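PDB 4B29: dimethylsulfoniopropionate lyase from Roseovarius nubinhibens, which probably cleaves dimethylsulfoniopropionate to release dimethyl sulfide, using a metal-dependent cupin barrel that holds a zinc ion. Local coordinates for residues P43-F48 with G178-H183; R36-A41 with S157-R162; A163-R168 with I198-L203; V202-A207 with D211-S216. All coordinates share one frame; numbering follows the deposited sequence. Where two conformers were deposited one is given.

Contact 1: residues P43-F48 with G178-H183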
loop_
_atom_site.group_PDB
_atom_site.type_symbol
_atom_site.label_atom_id
_atom_site.label_comp_id
_atom_site.label_asym_id
_atom_site.label_seq_id
_atom_site.Cartn_x
_atom_site.Cartn_y
_atom_site.Cartn_z
ATOM N N PRO A 43 12.003 9.285 8.364
ATOM C CA PRO A 43 11.912 9.369 9.849
ATOM C C PRO A 43 10.524 8.994 10.406
ATOM O O PRO A 43 10.451 8.457 11.538
ATOM C CB PRO A 43 12.166 10.863 10.135
ATOM C CG PRO A 43 13.128 11.253 8.968
ATOM C CD PRO A 43 12.706 10.464 7.763
ATOM N N GLU A 44 9.443 9.326 9.681
ATOM C CA GLU A 44 8.132 8.985 10.227
ATOM C C GLU A 44 7.962 7.463 10.270
ATOM O O GLU A 44 7.281 6.942 11.173
ATOM C CB GLU A 44 6.985 9.572 9.401
ATOM C CG GLU A 44 6.972 11.136 9.356
ATOM C CD GLU A 44 6.741 11.805 10.697
ATOM O OE1 GLU A 44 6.298 11.174 11.712
ATOM O OE2 GLU A 44 7.033 13.026 10.779
ATOM N N PHE A 45 8.532 6.756 9.279
ATOM C CA PHE A 45 8.426 5.286 9.281
ATOM C C PHE A 45 9.257 4.741 10.446
ATOM O O PHE A 45 8.776 3.848 11.143
ATOM C CB PHE A 45 8.932 4.695 7.940
ATOM C CG PHE A 45 7.858 4.507 6.930
ATOM C CD1 PHE A 45 6.789 5.425 6.823
ATOM C CD2 PHE A 45 7.869 3.389 6.060
ATOM C CE1 PHE A 45 5.731 5.198 5.896
ATOM C CE2 PHE A 45 6.831 3.177 5.155
ATOM C CZ PHE A 45 5.764 4.084 5.045
ATOM N N ARG A 46 10.480 5.235 10.647
ATOM C CA ARG A 46 11.308 4.775 11.768
ATOM C C ARG A 46 10.636 5.026 13.112
ATOM O O ARG A 46 10.780 4.221 14.047
ATOM C CB ARG A 46 12.680 5.448 11.728
ATOM C CG ARG A 46 13.349 5.251 10.345
ATOM C CD ARG A 46 14.874 5.366 10.454
ATOM N NE ARG A 46 15.296 6.594 11.141
ATOM C CZ ARG A 46 15.480 7.777 10.547
ATOM N NH1 ARG A 46 15.257 7.971 9.225
ATOM N NH2 ARG A 46 15.888 8.776 11.298
ATOM N N ALA A 47 9.944 6.162 13.212
ATOM C CA ALA A 47 9.225 6.476 14.451
ATOM C C ALA A 47 8.042 5.532 14.700
ATOM O O ALA A 47 7.683 5.283 15.884
ATOM C CB ALA A 47 8.721 7.952 14.418
ATOM N N PHE A 48 7.414 5.045 13.635
ATOM C CA PHE A 48 6.207 4.257 13.759
ATOM C C PHE A 48 6.534 2.812 14.126
ATOM O O PHE A 48 5.834 2.199 14.933
ATOM C CB PHE A 48 5.490 4.285 12.413
ATOM C CG PHE A 48 4.094 3.668 12.399
ATOM C CD1 PHE A 48 2.970 4.396 12.812
ATOM C CD2 PHE A 48 3.928 2.371 11.901
ATOM C CE1 PHE A 48 1.665 3.825 12.691
ATOM C CE2 PHE A 48 2.637 1.789 11.774
ATOM C CZ PHE A 48 1.509 2.527 12.155
ATOM N N GLY A 178 6.853 10.239 -1.130
ATOM C CA GLY A 178 7.632 10.374 0.090
ATOM C C GLY A 178 6.873 11.004 1.261
ATOM O O GLY A 178 7.340 10.909 2.410
ATOM N N GLN A 179 5.736 11.672 0.971
ATOM C CA GLN A 179 4.916 12.221 2.049
ATOM C C GLN A 179 4.204 11.058 2.734
ATOM O O GLN A 179 4.046 9.995 2.138
ATOM C CB GLN A 179 3.920 13.253 1.522
ATOM C CG GLN A 179 4.670 14.544 1.089
ATOM C CD GLN A 179 3.658 15.598 0.706
ATOM O OE1 GLN A 179 3.161 15.619 -0.424
ATOM N NE2 GLN A 179 3.356 16.463 1.639
ATOM N N THR A 180 3.812 11.285 3.988
ATOM C CA THR A 180 3.177 10.221 4.801
ATOM C C THR A 180 1.930 10.737 5.467
ATOM O O THR A 180 1.678 11.972 5.535
ATOM C CB THR A 180 4.132 9.699 5.910
ATOM O OG1 THR A 180 4.440 10.732 6.892
ATOM C CG2 THR A 180 5.452 9.141 5.278
ATOM N N ARG A 181 1.102 9.818 5.959
ATOM C CA ARG A 181 -0.005 10.257 6.787
ATOM C C ARG A 181 -0.358 9.180 7.805
ATOM O O ARG A 181 -0.531 8.018 7.380
ATOM C CB ARG A 181 -1.236 10.560 5.975
ATOM C CG ARG A 181 -2.135 11.453 6.929
ATOM C CD ARG A 181 -3.571 11.559 6.542
ATOM N NE ARG A 181 -4.056 12.703 7.312
ATOM C CZ ARG A 181 -4.968 13.561 6.889
ATOM N NH1 ARG A 181 -5.634 13.343 5.775
ATOM N NH2 ARG A 181 -5.193 14.629 7.647
ATOM N N PHE A 182 -0.497 9.592 9.082
ATOM C CA PHE A 182 -0.901 8.650 10.151
ATOM C C PHE A 182 -2.431 8.570 10.239
ATOM O O PHE A 182 -3.121 9.628 10.251
ATOM C CB PHE A 182 -0.365 9.199 11.454
ATOM C CG PHE A 182 -0.825 8.453 12.676
ATOM C CD1 PHE A 182 -0.390 7.152 12.891
ATOM C CD2 PHE A 182 -1.610 9.075 13.620
ATOM C CE1 PHE A 182 -0.765 6.458 14.045
ATOM C CE2 PHE A 182 -1.995 8.368 14.821
ATOM C CZ PHE A 182 -1.565 7.068 15.007
ATOM N N HIS A 183 -2.970 7.355 10.305
ATOM C CA HIS A 183 -4.405 7.165 10.553
ATOM C C HIS A 183 -4.591 6.530 11.916
ATOM O O HIS A 183 -4.198 5.391 12.124
ATOM C CB HIS A 183 -5.022 6.235 9.510
ATOM C CG HIS A 183 -5.072 6.848 8.132
ATOM N ND1 HIS A 183 -5.055 6.086 6.983
ATOM C CD2 HIS A 183 -5.058 8.142 7.734
ATOM C CE1 HIS A 183 -5.099 6.897 5.927
ATOM N NE2 HIS A 183 -5.120 8.144 6.358
#

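Contact 2: residues R36-A41 with S157-R162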
loop_
_atom_site.group_PDB
_atom_site.type_symbol
_atom_site.label_atom_id
_atom_site.label_comp_id
_atom_site.label_asym_id
_atom_site.label_seq_id
_atom_site.Cartn_x
_atom_site.Cartn_y
_atom_site.Cartn_z
ATOM N N ARG A 36 12.922 -1.747 2.663
ATOM C CA ARG A 36 13.699 -1.523 3.849
ATOM C C ARG A 36 14.462 -0.195 3.745
ATOM O O ARG A 36 14.540 0.594 4.714
ATOM C CB ARG A 36 14.690 -2.681 4.052
ATOM C CG ARG A 36 15.476 -2.533 5.365
ATOM C CD ARG A 36 16.404 -3.747 5.650
ATOM N NE ARG A 36 17.021 -3.536 6.965
ATOM C CZ ARG A 36 17.474 -4.499 7.779
ATOM N NH1 ARG A 36 17.393 -5.789 7.429
ATOM N NH2 ARG A 36 17.985 -4.171 8.969
ATOM N N ASP A 37 15.023 0.055 2.565
ATOM C CA ASP A 37 15.785 1.293 2.354
ATOM C C ASP A 37 14.827 2.504 2.498
ATOM O O ASP A 37 15.224 3.538 3.071
ATOM C CB ASP A 37 16.355 1.331 0.926
ATOM C CG ASP A 37 17.564 0.382 0.724
ATOM O OD1 ASP A 37 18.166 -0.081 1.716
ATOM O OD2 ASP A 37 17.893 0.165 -0.469
ATOM N N TRP A 38 13.628 2.342 1.952
ATOM C CA TRP A 38 12.567 3.400 2.015
ATOM C C TRP A 38 12.228 3.662 3.487
ATOM O O TRP A 38 12.218 4.811 3.949
ATOM C CB TRP A 38 11.386 2.900 1.242
ATOM C CG TRP A 38 10.159 3.777 1.175
ATOM C CD1 TRP A 38 8.949 3.538 1.795
ATOM C CD2 TRP A 38 9.967 4.927 0.341
ATOM N NE1 TRP A 38 8.005 4.483 1.373
ATOM C CE2 TRP A 38 8.622 5.336 0.488
ATOM C CE3 TRP A 38 10.807 5.631 -0.550
ATOM C CZ2 TRP A 38 8.092 6.433 -0.197
ATOM C CZ3 TRP A 38 10.270 6.734 -1.238
ATOM C CH2 TRP A 38 8.931 7.116 -1.031
ATOM N N HIS A 39 11.970 2.582 4.247
ATOM C CA HIS A 39 11.701 2.757 5.661
ATOM C C HIS A 39 12.818 3.480 6.404
ATOM O O HIS A 39 12.557 4.397 7.172
ATOM C CB HIS A 39 11.424 1.361 6.273
ATOM C CG HIS A 39 11.180 1.371 7.747
ATOM N ND1 HIS A 39 12.197 1.321 8.672
ATOM C CD2 HIS A 39 10.018 1.297 8.440
ATOM C CE1 HIS A 39 11.672 1.317 9.890
ATOM N NE2 HIS A 39 10.361 1.316 9.771
ATOM N N GLU A 40 14.077 3.083 6.145
ATOM C CA GLU A 40 15.243 3.645 6.823
ATOM C C GLU A 40 15.341 5.130 6.503
ATOM O O GLU A 40 15.765 5.924 7.337
ATOM C CB GLU A 40 16.543 2.971 6.315
ATOM C CG GLU A 40 17.788 3.605 6.967
ATOM C CD GLU A 40 19.046 2.752 6.895
ATOM O OE1 GLU A 40 19.245 2.039 5.887
ATOM O OE2 GLU A 40 19.850 2.810 7.857
ATOM N N ALA A 41 14.987 5.472 5.263
ATOM C CA ALA A 41 15.138 6.867 4.797
ATOM C C ALA A 41 14.016 7.798 5.290
ATOM O O ALA A 41 14.166 9.026 5.139
ATOM C CB ALA A 41 15.180 6.913 3.268
ATOM N N SER A 157 2.576 5.890 3.119
ATOM C CA SER A 157 3.549 6.711 2.352
ATOM C C SER A 157 3.118 6.636 0.908
ATOM O O SER A 157 2.522 5.641 0.461
ATOM C CB SER A 157 5.025 6.252 2.512
ATOM O OG SER A 157 5.256 5.005 1.830
ATOM N N VAL A 158 3.445 7.708 0.168
ATOM C CA VAL A 158 3.233 7.677 -1.268
ATOM C C VAL A 158 4.541 7.297 -1.992
ATOM O O VAL A 158 5.586 7.897 -1.743
ATOM C CB VAL A 158 2.801 9.091 -1.739
ATOM C CG1 VAL A 158 2.501 9.035 -3.300
ATOM C CG2 VAL A 158 1.517 9.454 -0.978
ATOM N N VAL A 159 4.444 6.318 -2.900
ATOM C CA VAL A 159 5.641 5.912 -3.644
ATOM C C VAL A 159 5.679 6.671 -4.957
ATOM O O VAL A 159 6.754 7.191 -5.316
ATOM C CB VAL A 159 5.639 4.393 -3.947
ATOM C CG1 VAL A 159 6.932 3.992 -4.714
ATOM C CG2 VAL A 159 5.612 3.633 -2.572
ATOM N N SER A 160 4.547 6.696 -5.624
ATOM C CA SER A 160 4.524 7.420 -6.930
ATOM C C SER A 160 3.118 7.883 -7.200
ATOM O O SER A 160 2.118 7.403 -6.599
ATOM C CB SER A 160 5.091 6.501 -8.055
ATOM O OG SER A 160 4.410 5.253 -8.112
ATOM N N GLY A 161 2.982 8.858 -8.097
ATOM C CA GLY A 161 1.640 9.402 -8.335
ATOM C C GLY A 161 1.302 10.414 -7.239
ATOM O O GLY A 161 2.200 11.011 -6.619
ATOM N N ARG A 162 0.008 10.607 -7.016
ATOM C CA ARG A 162 -0.466 11.585 -6.003
ATOM C C ARG A 162 -1.951 11.398 -5.813
ATOM O O ARG A 162 -2.667 10.864 -6.692
ATOM C CB ARG A 162 -0.126 13.027 -6.442
ATOM C CG ARG A 162 -0.935 13.480 -7.584
ATOM C CD ARG A 162 -0.404 14.895 -8.098
ATOM N NE ARG A 162 -0.620 16.114 -7.331
ATOM C CZ ARG A 162 -1.707 16.911 -7.426
ATOM N NH1 ARG A 162 -2.745 16.574 -8.177
ATOM N NH2 ARG A 162 -1.775 18.064 -6.762
#

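Contact 3: residues A163-R168 with I198-L203. With EDO (1,2-ethanediol), chain F.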
loop_
_atom_site.group_PDB
_atom_site.type_symbol
_atom_site.label_atom_id
_atom_site.label_comp_id
_atom_site.label_asym_id
_atom_site.label_seq_id
_atom_site.Cartn_x
_atom_site.Cartn_y
_atom_site.Cartn_z
ATOM N N ALA A 163 -2.441 11.766 -4.627
ATOM C CA ALA A 163 -3.863 11.675 -4.381
ATOM C C ALA A 163 -4.271 12.571 -3.228
ATOM O O ALA A 163 -3.423 12.996 -2.453
ATOM C CB ALA A 163 -4.287 10.172 -4.056
ATOM N N LEU A 164 -5.585 12.786 -3.120
ATOM C CA LEU A 164 -6.154 13.599 -2.048
ATOM C C LEU A 164 -6.630 12.675 -0.942
ATOM O O LEU A 164 -7.499 11.829 -1.192
ATOM C CB LEU A 164 -7.321 14.435 -2.616
ATOM C CG LEU A 164 -7.927 15.397 -1.605
ATOM C CD1 LEU A 164 -6.905 16.449 -1.164
ATOM C CD2 LEU A 164 -9.214 16.019 -2.298
ATOM N N PHE A 165 -6.068 12.883 0.259
ATOM C CA PHE A 165 -6.352 12.049 1.440
ATOM C C PHE A 165 -7.281 12.730 2.417
ATOM O O PHE A 165 -7.025 13.872 2.821
ATOM C CB PHE A 165 -5.042 11.712 2.140
ATOM C CG PHE A 165 -4.273 10.624 1.442
ATOM C CD1 PHE A 165 -3.543 10.877 0.246
ATOM C CD2 PHE A 165 -4.357 9.311 1.943
ATOM C CE1 PHE A 165 -2.837 9.858 -0.416
ATOM C CE2 PHE A 165 -3.628 8.261 1.299
ATOM C CZ PHE A 165 -2.879 8.533 0.142
ATOM N N HIS A 166 -8.359 12.013 2.773
ATOM C CA HIS A 166 -9.390 12.475 3.697
ATOM C C HIS A 166 -9.293 11.699 5.004
ATOM O O HIS A 166 -9.014 10.472 4.971
ATOM C CB HIS A 166 -10.783 12.180 3.120
ATOM C CG HIS A 166 -10.984 12.701 1.726
ATOM N ND1 HIS A 166 -11.207 14.046 1.470
ATOM C CD2 HIS A 166 -11.005 12.071 0.528
ATOM C CE1 HIS A 166 -11.348 14.219 0.160
ATOM N NE2 HIS A 166 -11.243 13.036 -0.434
ATOM N N LEU A 167 -9.505 12.389 6.110
ATOM C CA LEU A 167 -9.505 11.707 7.436
ATOM C C LEU A 167 -10.483 12.399 8.336
ATOM O O LEU A 167 -10.455 13.624 8.455
ATOM C CB LEU A 167 -8.072 11.797 8.036
ATOM C CG LEU A 167 -7.853 11.275 9.459
ATOM C CD1 LEU A 167 -8.183 9.755 9.558
ATOM C CD2 LEU A 167 -6.411 11.572 9.936
ATOM N N ARG A 168 -11.347 11.644 9.021
ATOM C CA ARG A 168 -12.303 12.293 9.906
ATOM C C ARG A 168 -11.565 13.107 10.966
ATOM O O ARG A 168 -10.514 12.691 11.492
ATOM C CB ARG A 168 -13.240 11.269 10.538
ATOM C CG ARG A 168 -14.285 10.676 9.514
ATOM C CD ARG A 168 -15.280 11.700 8.780
ATOM N NE ARG A 168 -16.027 12.488 9.733
ATOM C CZ ARG A 168 -17.181 12.132 10.334
ATOM N NH1 ARG A 168 -17.748 10.964 10.072
ATOM N NH2 ARG A 168 -17.773 12.960 11.216
ATOM N N ILE A 198 -2.051 6.535 -8.066
ATOM C CA ILE A 198 -1.174 6.585 -6.892
ATOM C C ILE A 198 -0.777 5.160 -6.510
ATOM O O ILE A 198 -1.575 4.239 -6.627
ATOM C CB ILE A 198 -1.829 7.303 -5.661
ATOM C CG1 ILE A 198 -0.752 7.579 -4.591
ATOM C CG2 ILE A 198 -3.100 6.550 -5.116
ATOM C CD1 ILE A 198 -1.271 8.457 -3.459
ATOM N N LEU A 199 0.475 5.033 -6.106
ATOM C CA LEU A 199 1.027 3.744 -5.628
ATOM C C LEU A 199 1.543 4.036 -4.218
ATOM O O LEU A 199 2.311 4.994 -4.018
ATOM C CB LEU A 199 2.162 3.334 -6.557
ATOM C CG LEU A 199 2.983 2.063 -6.212
ATOM C CD1 LEU A 199 2.077 0.834 -6.251
ATOM C CD2 LEU A 199 4.214 1.912 -7.162
ATOM N N THR A 200 1.115 3.215 -3.238
ATOM C CA THR A 200 1.412 3.520 -1.817
ATOM C C THR A 200 2.096 2.334 -1.159
ATOM O O THR A 200 1.953 1.185 -1.632
ATOM C CB THR A 200 0.122 3.777 -1.015
ATOM O OG1 THR A 200 -0.741 2.639 -1.142
ATOM C CG2 THR A 200 -0.635 5.053 -1.618
ATOM N N LEU A 201 2.814 2.625 -0.080
ATOM C CA LEU A 201 3.406 1.556 0.741
ATOM C C LEU A 201 3.080 1.965 2.186
ATOM O O LEU A 201 3.341 3.116 2.599
ATOM C CB LEU A 201 4.918 1.421 0.463
ATOM C CG LEU A 201 5.489 0.214 1.245
ATOM C CD1 LEU A 201 6.583 -0.518 0.424
ATOM C CD2 LEU A 201 6.063 0.737 2.560
ATOM N N VAL A 202 2.484 1.042 2.943
ATOM C CA VAL A 202 1.785 1.441 4.185
ATOM C C VAL A 202 2.231 0.521 5.320
ATOM O O VAL A 202 2.364 -0.682 5.114
ATOM C CB VAL A 202 0.281 1.263 3.961
ATOM C CG1 VAL A 202 -0.538 1.552 5.236
ATOM C CG2 VAL A 202 -0.171 2.180 2.787
ATOM N N LEU A 203 2.474 1.105 6.478
ATOM C CA LEU A 203 2.762 0.292 7.682
ATOM C C LEU A 203 1.524 0.236 8.586
ATOM O O LEU A 203 0.685 1.188 8.636
ATOM C CB LEU A 203 3.854 0.943 8.527
ATOM C CG LEU A 203 5.186 1.340 7.822
ATOM C CD1 LEU A 203 6.190 1.837 8.815
ATOM C CD2 LEU A 203 5.744 0.101 7.051
HETATM C C1 EDO F . -2.366 0.331 1.323
HETATM O O1 EDO F . -2.600 1.488 0.516
HETATM C C2 EDO F . -3.393 -0.690 0.913
HETATM O O2 EDO F . -3.254 -1.714 1.877
#

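Contact 4: residues V202-A207 with D211-S216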
loop_
_atom_site.group_PDB
_atom_site.type_symbol
_atom_site.label_atom_id
_atom_site.label_comp_id
_atom_site.label_asym_id
_atom_site.label_seq_id
_atom_site.Cartn_x
_atom_site.Cartn_y
_atom_site.Cartn_z
ATOM N N VAL A 202 2.484 1.042 2.943
ATOM C CA VAL A 202 1.785 1.441 4.185
ATOM C C VAL A 202 2.231 0.521 5.320
ATOM O O VAL A 202 2.364 -0.682 5.114
ATOM C CB VAL A 202 0.281 1.263 3.961
ATOM C CG1 VAL A 202 -0.538 1.552 5.236
ATOM C CG2 VAL A 202 -0.171 2.180 2.787
ATOM N N LEU A 203 2.474 1.105 6.478
ATOM C CA LEU A 203 2.762 0.292 7.682
ATOM C C LEU A 203 1.524 0.236 8.586
ATOM O O LEU A 203 0.685 1.188 8.636
ATOM C CB LEU A 203 3.854 0.943 8.527
ATOM C CG LEU A 203 5.186 1.340 7.822
ATOM C CD1 LEU A 203 6.190 1.837 8.815
ATOM C CD2 LEU A 203 5.744 0.101 7.051
ATOM N N TRP A 204 1.443 -0.860 9.374
ATOM C CA TRP A 204 0.308 -1.015 10.305
ATOM C C TRP A 204 0.845 -1.453 11.647
ATOM O O TRP A 204 1.874 -2.168 11.707
ATOM C CB TRP A 204 -0.628 -2.157 9.838
ATOM C CG TRP A 204 -1.164 -2.079 8.443
ATOM C CD1 TRP A 204 -0.449 -2.118 7.221
ATOM C CD2 TRP A 204 -2.510 -1.829 8.097
ATOM N NE1 TRP A 204 -1.332 -2.006 6.179
ATOM C CE2 TRP A 204 -2.598 -1.828 6.686
ATOM C CE3 TRP A 204 -3.680 -1.651 8.853
ATOM C CZ2 TRP A 204 -3.813 -1.622 5.998
ATOM C CZ3 TRP A 204 -4.920 -1.455 8.149
ATOM C CH2 TRP A 204 -4.963 -1.466 6.757
ATOM N N ARG A 205 0.195 -0.994 12.714
ATOM C CA ARG A 205 0.582 -1.452 14.047
ATOM C C ARG A 205 -0.585 -1.393 15.019
ATOM O O ARG A 205 -1.652 -0.811 14.719
ATOM C CB ARG A 205 1.746 -0.629 14.614
ATOM C CG ARG A 205 1.239 0.740 15.148
ATOM C CD ARG A 205 2.446 1.634 15.486
ATOM N NE ARG A 205 1.921 2.906 16.069
ATOM C CZ ARG A 205 2.691 3.866 16.558
ATOM N NH1 ARG A 205 4.035 3.794 16.507
ATOM N NH2 ARG A 205 2.107 4.957 17.106
ATOM N N GLY A 206 -0.382 -2.021 16.183
ATOM C CA GLY A 206 -1.325 -1.744 17.305
ATOM C C GLY A 206 -2.362 -2.837 17.495
ATOM O O GLY A 206 -2.328 -3.899 16.845
ATOM N N ALA A 207 -3.321 -2.559 18.360
ATOM C CA ALA A 207 -4.480 -3.464 18.531
ATOM C C ALA A 207 -5.153 -3.730 17.208
ATOM O O ALA A 207 -5.340 -2.838 16.365
ATOM C CB ALA A 207 -5.501 -2.819 19.520
ATOM N N ASP A 211 -6.194 -7.031 10.951
ATOM C CA ASP A 211 -7.534 -6.705 10.438
ATOM C C ASP A 211 -7.465 -6.009 9.084
ATOM O O ASP A 211 -6.538 -5.247 8.809
ATOM C CB ASP A 211 -8.324 -5.732 11.373
ATOM C CG ASP A 211 -8.724 -6.372 12.728
ATOM O OD1 ASP A 211 -8.518 -7.610 12.940
ATOM O OD2 ASP A 211 -9.226 -5.610 13.606
ATOM N N ASP A 212 -8.479 -6.240 8.272
ATOM C CA ASP A 212 -8.559 -5.509 7.000
ATOM C C ASP A 212 -9.551 -4.368 7.143
ATOM O O ASP A 212 -10.387 -4.383 8.020
ATOM C CB ASP A 212 -8.962 -6.434 5.872
ATOM C CG ASP A 212 -7.807 -7.365 5.450
ATOM O OD1 ASP A 212 -6.616 -6.978 5.592
ATOM O OD2 ASP A 212 -8.109 -8.470 5.000
ATOM N N PRO A 213 -9.451 -3.373 6.252
ATOM C CA PRO A 213 -10.403 -2.270 6.335
ATOM C C PRO A 213 -11.824 -2.742 5.992
ATOM O O PRO A 213 -12.002 -3.737 5.249
ATOM C CB PRO A 213 -9.905 -1.277 5.262
ATOM C CG PRO A 213 -9.066 -2.099 4.315
ATOM C CD PRO A 213 -8.462 -3.223 5.166
ATOM N N ARG A 214 -12.804 -2.040 6.536
ATOM C CA ARG A 214 -14.209 -2.182 6.138
ATOM C C ARG A 214 -14.729 -0.790 5.744
ATOM O O ARG A 214 -14.351 0.236 6.326
ATOM C CB ARG A 214 -15.044 -2.726 7.314
ATOM N N MET A 215 -15.658 -0.764 4.793
ATOM C CA MET A 215 -16.310 0.518 4.451
ATOM C C MET A 215 -17.111 1.015 5.644
ATOM O O MET A 215 -17.779 0.218 6.354
ATOM C CB MET A 215 -17.241 0.303 3.239
ATOM C CG MET A 215 -16.540 -0.048 1.937
ATOM S SD MET A 215 -15.321 1.280 1.548
ATOM C CE MET A 215 -14.818 0.862 -0.098
ATOM N N SER A 216 -17.076 2.328 5.892
ATOM C CA SER A 216 -17.774 2.929 7.024
ATOM C C SER A 216 -19.286 2.927 6.757
ATOM O O SER A 216 -19.701 3.069 5.620
ATOM C CB SER A 216 -17.244 4.357 7.255
ATOM O OG SER A 216 -15.862 4.305 7.592
#

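Contact 1: residues P43-F48 with G178-H183
Helix 43-48 and strand 180-183, carrying Glu44, Phe45 and Phe48 against Thr180 and Phe182, run nearly the same way, at 29° with their axes 9.7 Å apart at closest approach. Backbones stay well separated, the nearest CA pair, Glu44 and Thr180, being 7.5 Å apart, and side chains bridge the interval. Thr180 meets the first turn of the helix with both its branches. Its OG1 lies 3.6 Å from CG of Glu44, against the aliphatic part of a chain that bends at chi2 and carries the carboxylate away from the strand. Its CG2, turned anti to the carbonyl carbon, reaches CE1 of Phe45 at 4.0 Å. One turn on, the side chains of Phe48 and Phe182 approach at about a right angle, and the rings touch CE1 to CE1 at 3.8 Å, each at the other's edge. No hydrogen bond joins the two segments, so apolar packing dominates. Strand 180-183 is an outermost strand of the larger cupin sheet and pairs with strand 153-159; Phe45 and Phe48 pass beyond it to Leu155 on that neighbour and to Leu203 on strand 198-205, placing the helix across three consecutive strands.

Contact 2: residues R36-A41 with S157-R162
Residues 36-41 of helix 24-41 approach strand 157-159 at 130°, with the short axes 11.6 Å apart and Trp38 and Val159 the closest pair of CA atoms, at 9.3 Å. One side chain spans that gap: the indole of Trp38, whose CG stands anti to the backbone N and directs the ring system at the strand. Its NE1 donates to OG of Ser157 over 2.8 Å. The bond is nearly straight, 163° at the hydrogen, and the oxygen lies only 2° out of the indole plane, so the N-H points at the hydroxyl in the plane of the ring. Ser157 OG also bonds to the carbonyl O of Leu201 on strand 198-205, which gives this buried hydroxyl two partners and ties helix, strand and next strand together. Further round the same edge, CZ2 of Trp38 comes within 3.3 Å of the carbonyl O of Val158, close to the ring plane. Helix 24-41 thus packs on the larger sheet of the cupin barrel where the chain forms a classic beta bulge, Val159 and Ser160 both facing Leu199, before it turns a corner toward strand 163-167. Val159 adds apolar packing there, its CG2 4.4 Å from CZ2 of Trp38. Leu85 of helix 83-92 touches both Trp38 and Val159, while the ring of Phe45 meets that of Trp38 edge-to-face.

Contact 3: residues A163-R168 with I198-L203
Inside the cupin barrel, strand 163-167 of the five-stranded sheet faces strand 198-203 of the larger sheet, and Ala163, Phe165 and Ile198 fill the space between them near one end. The strands are inclined at 52°, and the separation grows from 6.3 Å between the CA atoms of Ala163 and Ile198, so contact is confined to the first residues of each segment. Ile198 does most of the touching. Its CG1 branch is anti to the backbone N (chi1 -168°) and extends further through chi2, carrying CD1 across to 3.5 Å from CB of Ala163. The same methyl lies 3.7 Å from CE1 of Phe165, at the ring edge and close to the ring plane. Phe165 comes from the opposite direction, its edge also receiving CG2 of Thr200 at a looser 4.5 Å from CZ. Tyr156 meets the Phe165 ring edge-to-face, and Met191 of strand 189-192 touches Ala163, Phe165 and Ile198. Beyond this patch, Thr200 OG1 is hydrogen-bonded at 2.7 Å to O1 of a 1,2-ethanediol, probably from the crystallisation liquor, which also bonds to Thr135. Methyls and a ring edge meet here with no hydrogen bond between the strands, while the Thr200 hydroxyl, next along, has a polar partner in the diol.

Contact 4: residues V202-A207 with D211-S216
Asp211 opens the second segment beside Trp204, touching it through the backbone: its carbonyl O lies 4.2 Å from CZ3, at the far end of the indole, and approaches the ring obliquely. The distance makes this a packing contact, with no hydrogen bond between the segments. Asp212 follows and turns its CB away from strand 202-205; its carboxylate forms a salt bridge with Arg133, whose guanidinium in turn makes a cation-pi contact with the Trp204 ring. Pro213 is next to meet the tryptophan, placing CD 4.2 Å from CH2, again obliquely. Trp204 can reach both residues because its CG is anti to the carbonyl carbon (chi1 -55°), which sends the six-membered ring out from the strand toward the returning chain. The contact thus joins the two sheets of the cupin barrel: Trp204 stands on strand 198-205 of the larger one, and beyond the turn the chain enters the five-stranded one as one of its two outermost strands, 214-215. The zinc site lies close by, with the indole about 3 Å from the side chains of both Glu154 and His150, two of the zinc ligands, at nearest atoms. NE1 of Trp204 is hydrogen-bonded to Thr135 OG1, which fixes the indole at its other end. Past Pro213, Arg214 pairs through its backbone with Glu149 of strand 144-149, and Met215 packs on Tyr145 and on helix 104-107. Ser216 continues the pairing with Trp147 through its backbone and gives its side chain a hydrogen bond with Glu149.

Contacts 2 and 3 are wholly buried, while contacts 1 and 4 reach partly exposed ground. Contacts 1 and 2 pack consecutive helices on the outside of the larger sheet, on neighbouring strands, with a probable bond from Gly178 N to Val158 O just ahead of strand 180-183; contact 3 works inside the barrel and contact 4 at its zinc end, both from strand 198-205. Contact 2 alone has a hydrogen bond between its segments; the others depend on packing. That bond's serine also grips Leu201, within contact 3's strand, and Arg205 of contact 4 reaches back to Phe48 O of contact 1. Strand 198-205 therefore links all four contacts.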